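Local coordinates for PAC2 family protein (Mycobacterium tuberculosis, PDB 2WAM), which is of unknown function but belongs to the PAC2 family, as a representative of a duplicated gene family in actinobacteria, at residues 73-78 with 337-342; 179-184 with 333-338; 191-196 with 237-242. One frame throughout, in Å; residues are numbered along the deposited sequence.

Contact 1: residues 73-78 with 337-342; sequences EGFSDA and RFLAQQ
A water 2.7 Å from Asp77 N accepts that backbone N-H and donates to OE1 of Gln342, joining loop to helix, so the polar link between the segments is indirect. The side chain of Gln342 passes beside Ser76 on its way there. It reaches this position because its chain folds at the second torsion (chi2 -61°), which keeps the aliphatic part against the loop while the amide turns to the solvent molecule. Gln342 CG lies 3.9 Å from Ser76 OG, a packing contact; the hydroxyl is already bonded to the carbonyl oxygen of Thr180 on strand 174-183. The backbone oxygens of Phe75 and Gln342, both acceptors, merely lie near each other.

In topological terms this is the connection that leaves parallel strand 67-73 and leads into helix 81-92 of an alpha/beta fold, met here by the last helix of the chain, 333-343. Within the loop the turn is tied by Gly74 N, which donates to the syn lone pair of Asp77 OD2 at 2.8 Å with an angle of 150° at the hydrogen.

The apolar half of the interface is a meeting of Phe75 with Leu339. A first torsion of 176° swings the Phe75 ring away from its backbone N, out toward the helix, where it crosses the leucine branch at about a right angle. Its far corner does the touching: Phe75 CZ is 3.6 Å from Leu339 CD2, and CE1 lies 3.9 Å from Leu339 CD1. Ser76 CB sits above the rim of the ring on one face and is also 4.1 Å from Leu339 CD1. Arg113 of the second subunit packs against Phe75 as well, and Leu339 continues onto Val215 of strand 213-216.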
loop_
_atom_site.group_PDB
_atom_site.type_symbol
_atom_site.label_atom_id
_atom_site.label_comp_id
_atom_site.label_asym_id
_atom_site.label_seq_id
_atom_site.Cartn_x
_atom_site.Cartn_y
_atom_site.Cartn_z
ATOM N N GLU A 73 -28.059 9.044 -1.199
ATOM C CA GLU A 73 -28.982 8.982 -0.076
ATOM C C GLU A 73 -28.239 9.069 1.243
ATOM O O GLU A 73 -27.154 8.518 1.381
ATOM C CB GLU A 73 -29.761 7.675 -0.107
ATOM C CG GLU A 73 -30.153 7.221 -1.487
ATOM C CD GLU A 73 -30.605 5.779 -1.499
ATOM O OE1 GLU A 73 -31.043 5.286 -0.434
ATOM O OE2 GLU A 73 -30.520 5.145 -2.568
ATOM N N GLY A 74 -28.841 9.740 2.220
ATOM C CA GLY A 74 -28.229 9.879 3.527
ATOM C C GLY A 74 -28.124 11.316 4.006
ATOM O O GLY A 74 -27.920 11.564 5.191
ATOM N N PHE A 75 -28.275 12.264 3.085
ATOM C CA PHE A 75 -28.241 13.680 3.423
ATOM C C PHE A 75 -29.636 14.183 3.779
ATOM O O PHE A 75 -29.953 14.393 4.939
ATOM C CB PHE A 75 -27.667 14.493 2.260
ATOM C CG PHE A 75 -27.682 15.983 2.491
ATOM C CD1 PHE A 75 -28.093 16.844 1.488
ATOM C CD2 PHE A 75 -27.292 16.521 3.710
ATOM C CE1 PHE A 75 -28.108 18.203 1.694
ATOM C CE2 PHE A 75 -27.309 17.876 3.923
ATOM C CZ PHE A 75 -27.713 18.721 2.918
ATOM N N SER A 76 -30.458 14.383 2.762
ATOM C CA SER A 76 -31.849 14.748 2.950
ATOM C C SER A 76 -32.664 13.955 1.950
ATOM O O SER A 76 -32.485 14.115 0.743
ATOM C CB SER A 76 -32.049 16.241 2.707
ATOM O OG SER A 76 -33.424 16.555 2.585
ATOM N N ASP A 77 -33.557 13.109 2.461
ATOM C CA ASP A 77 -34.292 12.148 1.643
ATOM C C ASP A 77 -35.807 12.225 1.795
ATOM O O ASP A 77 -36.480 11.198 1.890
ATOM C CB ASP A 77 -33.816 10.739 1.967
ATOM C CG ASP A 77 -32.385 10.523 1.567
ATOM O OD1 ASP A 77 -32.124 10.568 0.348
ATOM O OD2 ASP A 77 -31.527 10.338 2.459
ATOM N N ALA A 78 -36.335 13.444 1.802
ATOM C CA ALA A 78 -37.770 13.651 1.866
ATOM C C ALA A 78 -38.447 13.010 0.663
ATOM O O ALA A 78 -38.021 13.208 -0.481
ATOM C CB ALA A 78 -38.088 15.139 1.922
ATOM N N ARG A 337 -33.554 25.881 7.932
ATOM C CA ARG A 337 -34.047 25.213 9.135
ATOM C C ARG A 337 -34.394 23.754 8.871
ATOM O O ARG A 337 -34.140 22.887 9.707
ATOM C CB ARG A 337 -35.267 25.956 9.691
ATOM C CG ARG A 337 -35.919 25.287 10.883
ATOM C CD ARG A 337 -36.988 26.181 11.483
ATOM N NE ARG A 337 -37.801 25.473 12.469
ATOM C CZ ARG A 337 -38.657 26.063 13.303
ATOM N NH1 ARG A 337 -38.813 27.381 13.281
ATOM N NH2 ARG A 337 -39.355 25.334 14.165
ATOM N N PHE A 338 -34.971 23.503 7.697
ATOM C CA PHE A 338 -35.420 22.170 7.294
ATOM C C PHE A 338 -34.284 21.269 6.815
ATOM O O PHE A 338 -34.230 20.094 7.173
ATOM C CB PHE A 338 -36.477 22.272 6.193
ATOM C CG PHE A 338 -37.873 22.494 6.702
ATOM C CD1 PHE A 338 -38.586 23.626 6.334
ATOM C CD2 PHE A 338 -38.478 21.567 7.537
ATOM C CE1 PHE A 338 -39.874 23.829 6.792
ATOM C CE2 PHE A 338 -39.763 21.764 7.998
ATOM C CZ PHE A 338 -40.463 22.897 7.625
ATOM N N LEU A 339 -33.391 21.817 5.990
ATOM C CA LEU A 339 -32.260 21.052 5.469
ATOM C C LEU A 339 -31.277 20.675 6.583
ATOM O O LEU A 339 -30.811 19.540 6.646
ATOM C CB LEU A 339 -31.536 21.826 4.363
ATOM C CG LEU A 339 -30.559 21.010 3.510
ATOM C CD1 LEU A 339 -31.283 20.285 2.389
ATOM C CD2 LEU A 339 -29.452 21.883 2.939
ATOM N N ALA A 340 -30.968 21.630 7.458
ATOM C CA ALA A 340 -30.079 21.379 8.588
ATOM C C ALA A 340 -30.672 20.326 9.523
ATOM O O ALA A 340 -29.942 19.560 10.154
ATOM C CB ALA A 340 -29.786 22.681 9.352
ATOM N N GLN A 341 -32.000 20.301 9.598
ATOM C CA GLN A 341 -32.725 19.377 10.464
ATOM C C GLN A 341 -32.555 17.942 9.987
ATOM O O GLN A 341 -32.365 17.031 10.796
ATOM C CB GLN A 341 -34.212 19.748 10.501
ATOM C CG GLN A 341 -35.095 18.776 11.269
ATOM C CD GLN A 341 -36.573 19.025 11.027
ATOM O OE1 GLN A 341 -37.009 20.171 10.891
ATOM N NE2 GLN A 341 -37.351 17.950 10.970
ATOM N N GLN A 342 -32.629 17.765 8.665
ATOM C CA GLN A 342 -32.448 16.471 8.007
ATOM C C GLN A 342 -30.989 16.032 8.050
ATOM O O GLN A 342 -30.686 14.866 8.314
ATOM C CB GLN A 342 -32.923 16.542 6.551
ATOM C CG GLN A 342 -34.419 16.771 6.400
ATOM C CD GLN A 342 -35.259 15.656 7.024
ATOM O OE1 GLN A 342 -35.347 14.555 6.483
ATOM N NE2 GLN A 342 -35.888 15.949 8.160
HETATM O O HOH W 1 -34.354 12.755 4.999
#

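Contact 2: residues 179-184 with 333-338; sequences GTVPMA and AEFERF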
loop_
_atom_site.group_PDB
_atom_site.type_symbol
_atom_site.label_atom_id
_atom_site.label_comp_id
_atom_site.label_asym_id
_atom_site.label_seq_id
_atom_site.Cartn_x
_atom_site.Cartn_y
_atom_site.Cartn_z
ATOM N N GLY A 179 -31.551 16.544 -5.264
ATOM C CA GLY A 179 -31.796 16.810 -3.862
ATOM C C GLY A 179 -33.270 16.883 -3.485
ATOM O O GLY A 179 -34.158 17.049 -4.334
ATOM N N THR A 180 -33.527 16.736 -2.189
ATOM C CA THR A 180 -34.844 16.984 -1.619
ATOM C C THR A 180 -34.676 17.862 -0.392
ATOM O O THR A 180 -33.594 17.937 0.201
ATOM C CB THR A 180 -35.533 15.698 -1.107
ATOM O OG1 THR A 180 -34.944 15.310 0.145
ATOM C CG2 THR A 180 -35.440 14.554 -2.100
ATOM N N VAL A 181 -35.765 18.512 -0.008
ATOM C CA VAL A 181 -35.845 19.212 1.263
ATOM C C VAL A 181 -37.325 19.248 1.630
ATOM O O VAL A 181 -38.174 19.429 0.760
ATOM C CB VAL A 181 -35.231 20.636 1.181
ATOM C CG1 VAL A 181 -35.928 21.471 0.117
ATOM C CG2 VAL A 181 -35.291 21.337 2.531
ATOM N N PRO A 182 -37.645 19.017 2.907
ATOM C CA PRO A 182 -39.045 19.138 3.332
ATOM C C PRO A 182 -39.403 20.611 3.442
ATOM O O PRO A 182 -38.568 21.378 3.893
ATOM C CB PRO A 182 -39.062 18.489 4.722
ATOM C CG PRO A 182 -37.725 17.793 4.863
ATOM C CD PRO A 182 -36.771 18.533 3.986
ATOM N N MET A 183 -40.600 20.996 3.011
ATOM C CA MET A 183 -41.040 22.382 3.101
ATOM C C MET A 183 -42.508 22.426 3.478
ATOM O O MET A 183 -43.250 21.459 3.272
ATOM C CB MET A 183 -40.833 23.118 1.772
ATOM C CG MET A 183 -39.385 23.188 1.320
ATOM S SD MET A 183 -38.393 24.356 2.279
ATOM C CE MET A 183 -39.016 25.913 1.655
ATOM N N ALA A 184 -42.925 23.550 4.042
ATOM C CA ALA A 184 -44.331 23.764 4.333
ATOM C C ALA A 184 -45.102 24.022 3.032
ATOM O O ALA A 184 -45.342 25.169 2.665
ATOM C CB ALA A 184 -44.488 24.921 5.291
ATOM N N ALA A 333 -35.050 30.924 4.873
ATOM C CA ALA A 333 -34.835 30.487 6.249
ATOM C C ALA A 333 -35.491 29.129 6.458
ATOM O O ALA A 333 -35.025 28.330 7.270
ATOM C CB ALA A 333 -35.388 31.505 7.236
ATOM N N GLU A 334 -36.577 28.874 5.727
ATOM C CA GLU A 334 -37.197 27.549 5.714
ATOM C C GLU A 334 -36.212 26.529 5.158
ATOM O O GLU A 334 -35.983 25.478 5.756
ATOM C CB GLU A 334 -38.485 27.539 4.883
ATOM C CG GLU A 334 -39.773 27.571 5.701
ATOM C CD GLU A 334 -41.025 27.442 4.833
ATOM O OE1 GLU A 334 -41.207 26.388 4.176
ATOM O OE2 GLU A 334 -41.833 28.401 4.814
ATOM N N PHE A 335 -35.628 26.850 4.010
ATOM C CA PHE A 335 -34.623 25.990 3.405
ATOM C C PHE A 335 -33.520 25.618 4.415
ATOM O O PHE A 335 -33.142 24.451 4.523
ATOM C CB PHE A 335 -34.042 26.669 2.163
ATOM C CG PHE A 335 -33.253 25.751 1.276
ATOM C CD1 PHE A 335 -33.880 25.031 0.270
ATOM C CD2 PHE A 335 -31.879 25.621 1.434
ATOM C CE1 PHE A 335 -33.155 24.190 -0.557
ATOM C CE2 PHE A 335 -31.145 24.781 0.610
ATOM C CZ PHE A 335 -31.785 24.064 -0.387
ATOM N N GLU A 336 -33.022 26.607 5.159
ATOM C CA GLU A 336 -31.969 26.392 6.161
ATOM C C GLU A 336 -32.416 25.527 7.341
ATOM O O GLU A 336 -31.731 24.578 7.723
ATOM C CB GLU A 336 -31.475 27.729 6.713
ATOM C CG GLU A 336 -30.285 28.340 6.002
ATOM C CD GLU A 336 -29.808 29.616 6.685
ATOM O OE1 GLU A 336 -30.615 30.249 7.403
ATOM O OE2 GLU A 336 -28.627 29.985 6.507
ATOM N N ARG A 337 -33.554 25.881 7.932
ATOM C CA ARG A 337 -34.047 25.213 9.135
ATOM C C ARG A 337 -34.394 23.754 8.871
ATOM O O ARG A 337 -34.140 22.887 9.707
ATOM C CB ARG A 337 -35.267 25.956 9.691
ATOM C CG ARG A 337 -35.919 25.287 10.883
ATOM C CD ARG A 337 -36.988 26.181 11.483
ATOM N NE ARG A 337 -37.801 25.473 12.469
ATOM C CZ ARG A 337 -38.657 26.063 13.303
ATOM N NH1 ARG A 337 -38.813 27.381 13.281
ATOM N NH2 ARG A 337 -39.355 25.334 14.165
ATOM N N PHE A 338 -34.971 23.503 7.697
ATOM C CA PHE A 338 -35.420 22.170 7.294
ATOM C C PHE A 338 -34.284 21.269 6.815
ATOM O O PHE A 338 -34.230 20.094 7.173
ATOM C CB PHE A 338 -36.477 22.272 6.193
ATOM C CG PHE A 338 -37.873 22.494 6.702
ATOM C CD1 PHE A 338 -38.586 23.626 6.334
ATOM C CD2 PHE A 338 -38.478 21.567 7.537
ATOM C CE1 PHE A 338 -39.874 23.829 6.792
ATOM C CE2 PHE A 338 -39.763 21.764 7.998
ATOM C CZ PHE A 338 -40.463 22.897 7.625
#
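Bends at the second and third torsions (chi2 -74°, chi3 -73°) curl Met183 back so that its thioether reaches helix 333-343, although its CB starts out in the other direction. The result is a strand-on-helix packing in which the final stretch of parallel strand 174-183 is crossed by the C-terminal helix at 105°, with the two local axes 8.1 Å apart. Phe338 presents one face of its ring to the strand backbone, with Pro182 O and Met183 CA above it. Met183 SD approaches the same ring obliquely, 5.2 Å from the Phe338 centroid, in a Met-aromatic contact.

Val181 fills the angle between two phenylalanines by using a different methyl for each. CG1 goes to the Phe335 ring, 3.9 Å from CE1, and CG2 goes to Phe338, 4.0 Å from CB; both side chains are met at about a right angle. Phe335 then continues onto Thr238 and Ile213, so the same ring also reaches the next strand of the sheet, 234-242, and strand 213-216, which lies outside it. Where the strand gives way to loop, the extended side chain of Glu334 brings its carboxylate up to the backbone, and Ala184 N donates to Glu334 OE1 in a weak bond of 3.3 Å.

Contact 3: residues 191-196 with 237-242; sequences ITMTAH and FTVHVP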
loop_
_atom_site.group_PDB
_atom_site.type_symbol
_atom_site.label_atom_id
_atom_site.label_comp_id
_atom_site.label_asym_id
_atom_site.label_seq_id
_atom_site.Cartn_x
_atom_site.Cartn_y
_atom_site.Cartn_z
ATOM N N ILE A 191 -45.523 20.888 -7.683
ATOM C CA ILE A 191 -44.269 20.643 -7.006
ATOM C C ILE A 191 -43.251 21.705 -7.389
ATOM O O ILE A 191 -42.999 21.932 -8.567
ATOM C CB ILE A 191 -43.720 19.260 -7.350
ATOM C CG1 ILE A 191 -44.539 18.180 -6.644
ATOM C CG2 ILE A 191 -42.235 19.161 -6.985
ATOM C CD1 ILE A 191 -44.106 16.771 -7.013
ATOM N N THR A 192 -42.679 22.365 -6.389
ATOM C CA THR A 192 -41.696 23.404 -6.645
ATOM C C THR A 192 -40.310 22.874 -6.369
ATOM O O THR A 192 -40.147 21.764 -5.861
ATOM C CB THR A 192 -41.963 24.682 -5.813
ATOM O OG1 THR A 192 -42.146 24.340 -4.437
ATOM C CG2 THR A 192 -43.218 25.386 -6.314
ATOM N N MET A 193 -39.307 23.680 -6.679
ATOM C CA MET A 193 -37.950 23.178 -6.755
ATOM C C MET A 193 -36.963 24.330 -6.694
ATOM O O MET A 193 -37.200 25.377 -7.294
ATOM C CB MET A 193 -37.820 22.454 -8.083
ATOM C CG MET A 193 -36.576 21.659 -8.277
ATOM S SD MET A 193 -36.846 20.622 -9.711
ATOM C CE MET A 193 -37.726 19.265 -8.946
ATOM N N THR A 194 -35.866 24.159 -5.962
ATOM C CA THR A 194 -34.824 25.185 -5.982
ATOM C C THR A 194 -33.586 24.762 -6.792
ATOM O O THR A 194 -32.875 23.821 -6.445
ATOM C CB THR A 194 -34.450 25.736 -4.571
ATOM O OG1 THR A 194 -33.532 24.864 -3.913
ATOM C CG2 THR A 194 -35.673 25.904 -3.720
ATOM N N ALA A 195 -33.359 25.486 -7.881
ATOM C CA ALA A 195 -32.293 25.198 -8.821
ATOM C C ALA A 195 -31.008 25.909 -8.436
ATOM O O ALA A 195 -31.036 27.018 -7.913
ATOM C CB ALA A 195 -32.722 25.631 -10.210
ATOM N N HIS A 196 -29.880 25.260 -8.697
ATOM C CA HIS A 196 -28.578 25.908 -8.580
ATOM C C HIS A 196 -27.669 25.511 -9.742
ATOM O O HIS A 196 -27.787 24.417 -10.300
ATOM C CB HIS A 196 -27.908 25.654 -7.215
ATOM C CG HIS A 196 -28.189 24.305 -6.636
ATOM N ND1 HIS A 196 -27.220 23.330 -6.520
ATOM C CD2 HIS A 196 -29.325 23.769 -6.127
ATOM C CE1 HIS A 196 -27.747 22.255 -5.967
ATOM N NE2 HIS A 196 -29.023 22.492 -5.723
ATOM N N PHE A 237 -30.761 20.260 -8.591
ATOM C CA PHE A 237 -32.168 20.503 -8.332
ATOM C C PHE A 237 -32.565 19.930 -6.989
ATOM O O PHE A 237 -32.354 18.756 -6.709
ATOM C CB PHE A 237 -33.024 19.913 -9.451
ATOM C CG PHE A 237 -32.703 20.468 -10.791
ATOM C CD1 PHE A 237 -31.996 19.714 -11.714
ATOM C CD2 PHE A 237 -33.085 21.761 -11.127
ATOM C CE1 PHE A 237 -31.688 20.234 -12.971
ATOM C CE2 PHE A 237 -32.786 22.293 -12.365
ATOM C CZ PHE A 237 -32.083 21.524 -13.296
ATOM N N THR A 238 -33.129 20.777 -6.148
ATOM C CA THR A 238 -33.589 20.353 -4.849
ATOM C C THR A 238 -35.102 20.484 -4.828
ATOM O O THR A 238 -35.645 21.586 -4.823
ATOM C CB THR A 238 -32.967 21.206 -3.759
ATOM O OG1 THR A 238 -31.537 21.137 -3.868
ATOM C CG2 THR A 238 -33.403 20.707 -2.397
ATOM N N VAL A 239 -35.777 19.345 -4.848
ATOM C CA VAL A 239 -37.229 19.312 -4.947
ATOM C C VAL A 239 -37.875 19.499 -3.562
ATOM O O VAL A 239 -37.310 19.086 -2.539
ATOM C CB VAL A 239 -37.708 18.015 -5.673
ATOM C CG1 VAL A 239 -37.181 16.738 -4.978
ATOM C CG2 VAL A 239 -39.207 17.985 -5.808
ATOM N N HIS A 240 -39.041 20.144 -3.527
ATOM C CA HIS A 240 -39.728 20.403 -2.264
ATOM C C HIS A 240 -40.802 19.368 -1.955
ATOM O O HIS A 240 -41.731 19.173 -2.733
ATOM C CB HIS A 240 -40.329 21.806 -2.257
ATOM C CG HIS A 240 -39.314 22.894 -2.421
ATOM N ND1 HIS A 240 -39.483 23.945 -3.294
ATOM C CD2 HIS A 240 -38.110 23.085 -1.832
ATOM C CE1 HIS A 240 -38.431 24.741 -3.230
ATOM N NE2 HIS A 240 -37.584 24.241 -2.351
ATOM N N VAL A 241 -40.663 18.707 -0.815
ATOM C CA VAL A 241 -41.618 17.691 -0.386
ATOM C C VAL A 241 -42.410 18.184 0.822
ATOM O O VAL A 241 -41.829 18.698 1.783
ATOM C CB VAL A 241 -40.911 16.366 0.009
ATOM C CG1 VAL A 241 -41.933 15.316 0.418
ATOM C CG2 VAL A 241 -40.035 15.859 -1.124
ATOM N N PRO A 242 -43.743 18.035 0.776
ATOM C CA PRO A 242 -44.571 18.392 1.933
ATOM C C PRO A 242 -43.993 17.754 3.199
ATOM O O PRO A 242 -43.735 16.549 3.182
ATOM C CB PRO A 242 -45.924 17.769 1.587
ATOM C CG PRO A 242 -45.966 17.782 0.110
ATOM C CD PRO A 242 -44.552 17.544 -0.352
#
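Strand 193-197, the outermost strand at one end of the chain's mixed sheet, is added antiparallel to strand 234-242, the local directions differing by 169°. Thr194 and Thr238 form the hydrogen-bonded pair, with Thr194 N to Thr238 O at 2.8 Å and Thr238 N to Thr194 O at 3.1 Å. Non-hydrogen-bonded pairs flank it: Met193 with Val239, and Ala195 with Phe237.

These two flanking pairs share a face of the sheet. The thioether of Met193, bent at its last torsion (chi3 -83°), is divided between two neighbours on the facing strand: SD lies obliquely to the Phe237 ring, 5.0 Å from its centroid, as a Met-aromatic contact, while the terminal CE packs on Val239. Ala195 CB adds a methyl beside Phe237 CE2 at 4.0 Å. Farther along, Ile191 CG2 meets Val239 CG2. Helix 251-265 covers this face, its Leu257 lying on Val239 and its Gln260 on Phe237.

On the other face Thr194 and Thr238 run alongside each other, and Phe335 of helix 333-343 reaches Thr194 as well. Each end of the pairing carries a histidine bond. Thr192 and His240 are joined twice, by His240 N to Thr192 O at 3.0 Å and by Thr192 OG1 with His240 ND1 at 2.9 Å, the hydroxyl lying at the imidazole edge near its plane. At the other end Thr238 OG1 sits at the edge of the His196 ring, in plane, in a weak bond of 3.4 Å to NE2; the stronger partner of His196 is Glu224, through ND1. Helices over both faces and a last strand running against its neighbour make this the antiparallel edge of a mixed beta sheet in an alpha/beta fold.

Contacts 1 and 2 are successive footprints of helix 333-343, sharing Arg337 and Phe338, with centres about 8 Å apart. Loop 73-78 and strand 174-183 are also joined directly at Thr180, where Ala78 N lies 2.9 Å from Thr180 OG1, a probable hydrogen bond that adds to the one from Ser76. Contact 3, its centre about 9 Å from that of contact 2, extends the same sheet by way of strand 234-242: Gly179 O is 2.9 Å from Val239 N, and Met183 N 2.9 Å from Val241 O. The 191-196/237-242 pairing is nested in sequence inside the long loops closed by the other two, and helix 333-343, at the end of the modelled chain, packs on the strands that lie between in sequence.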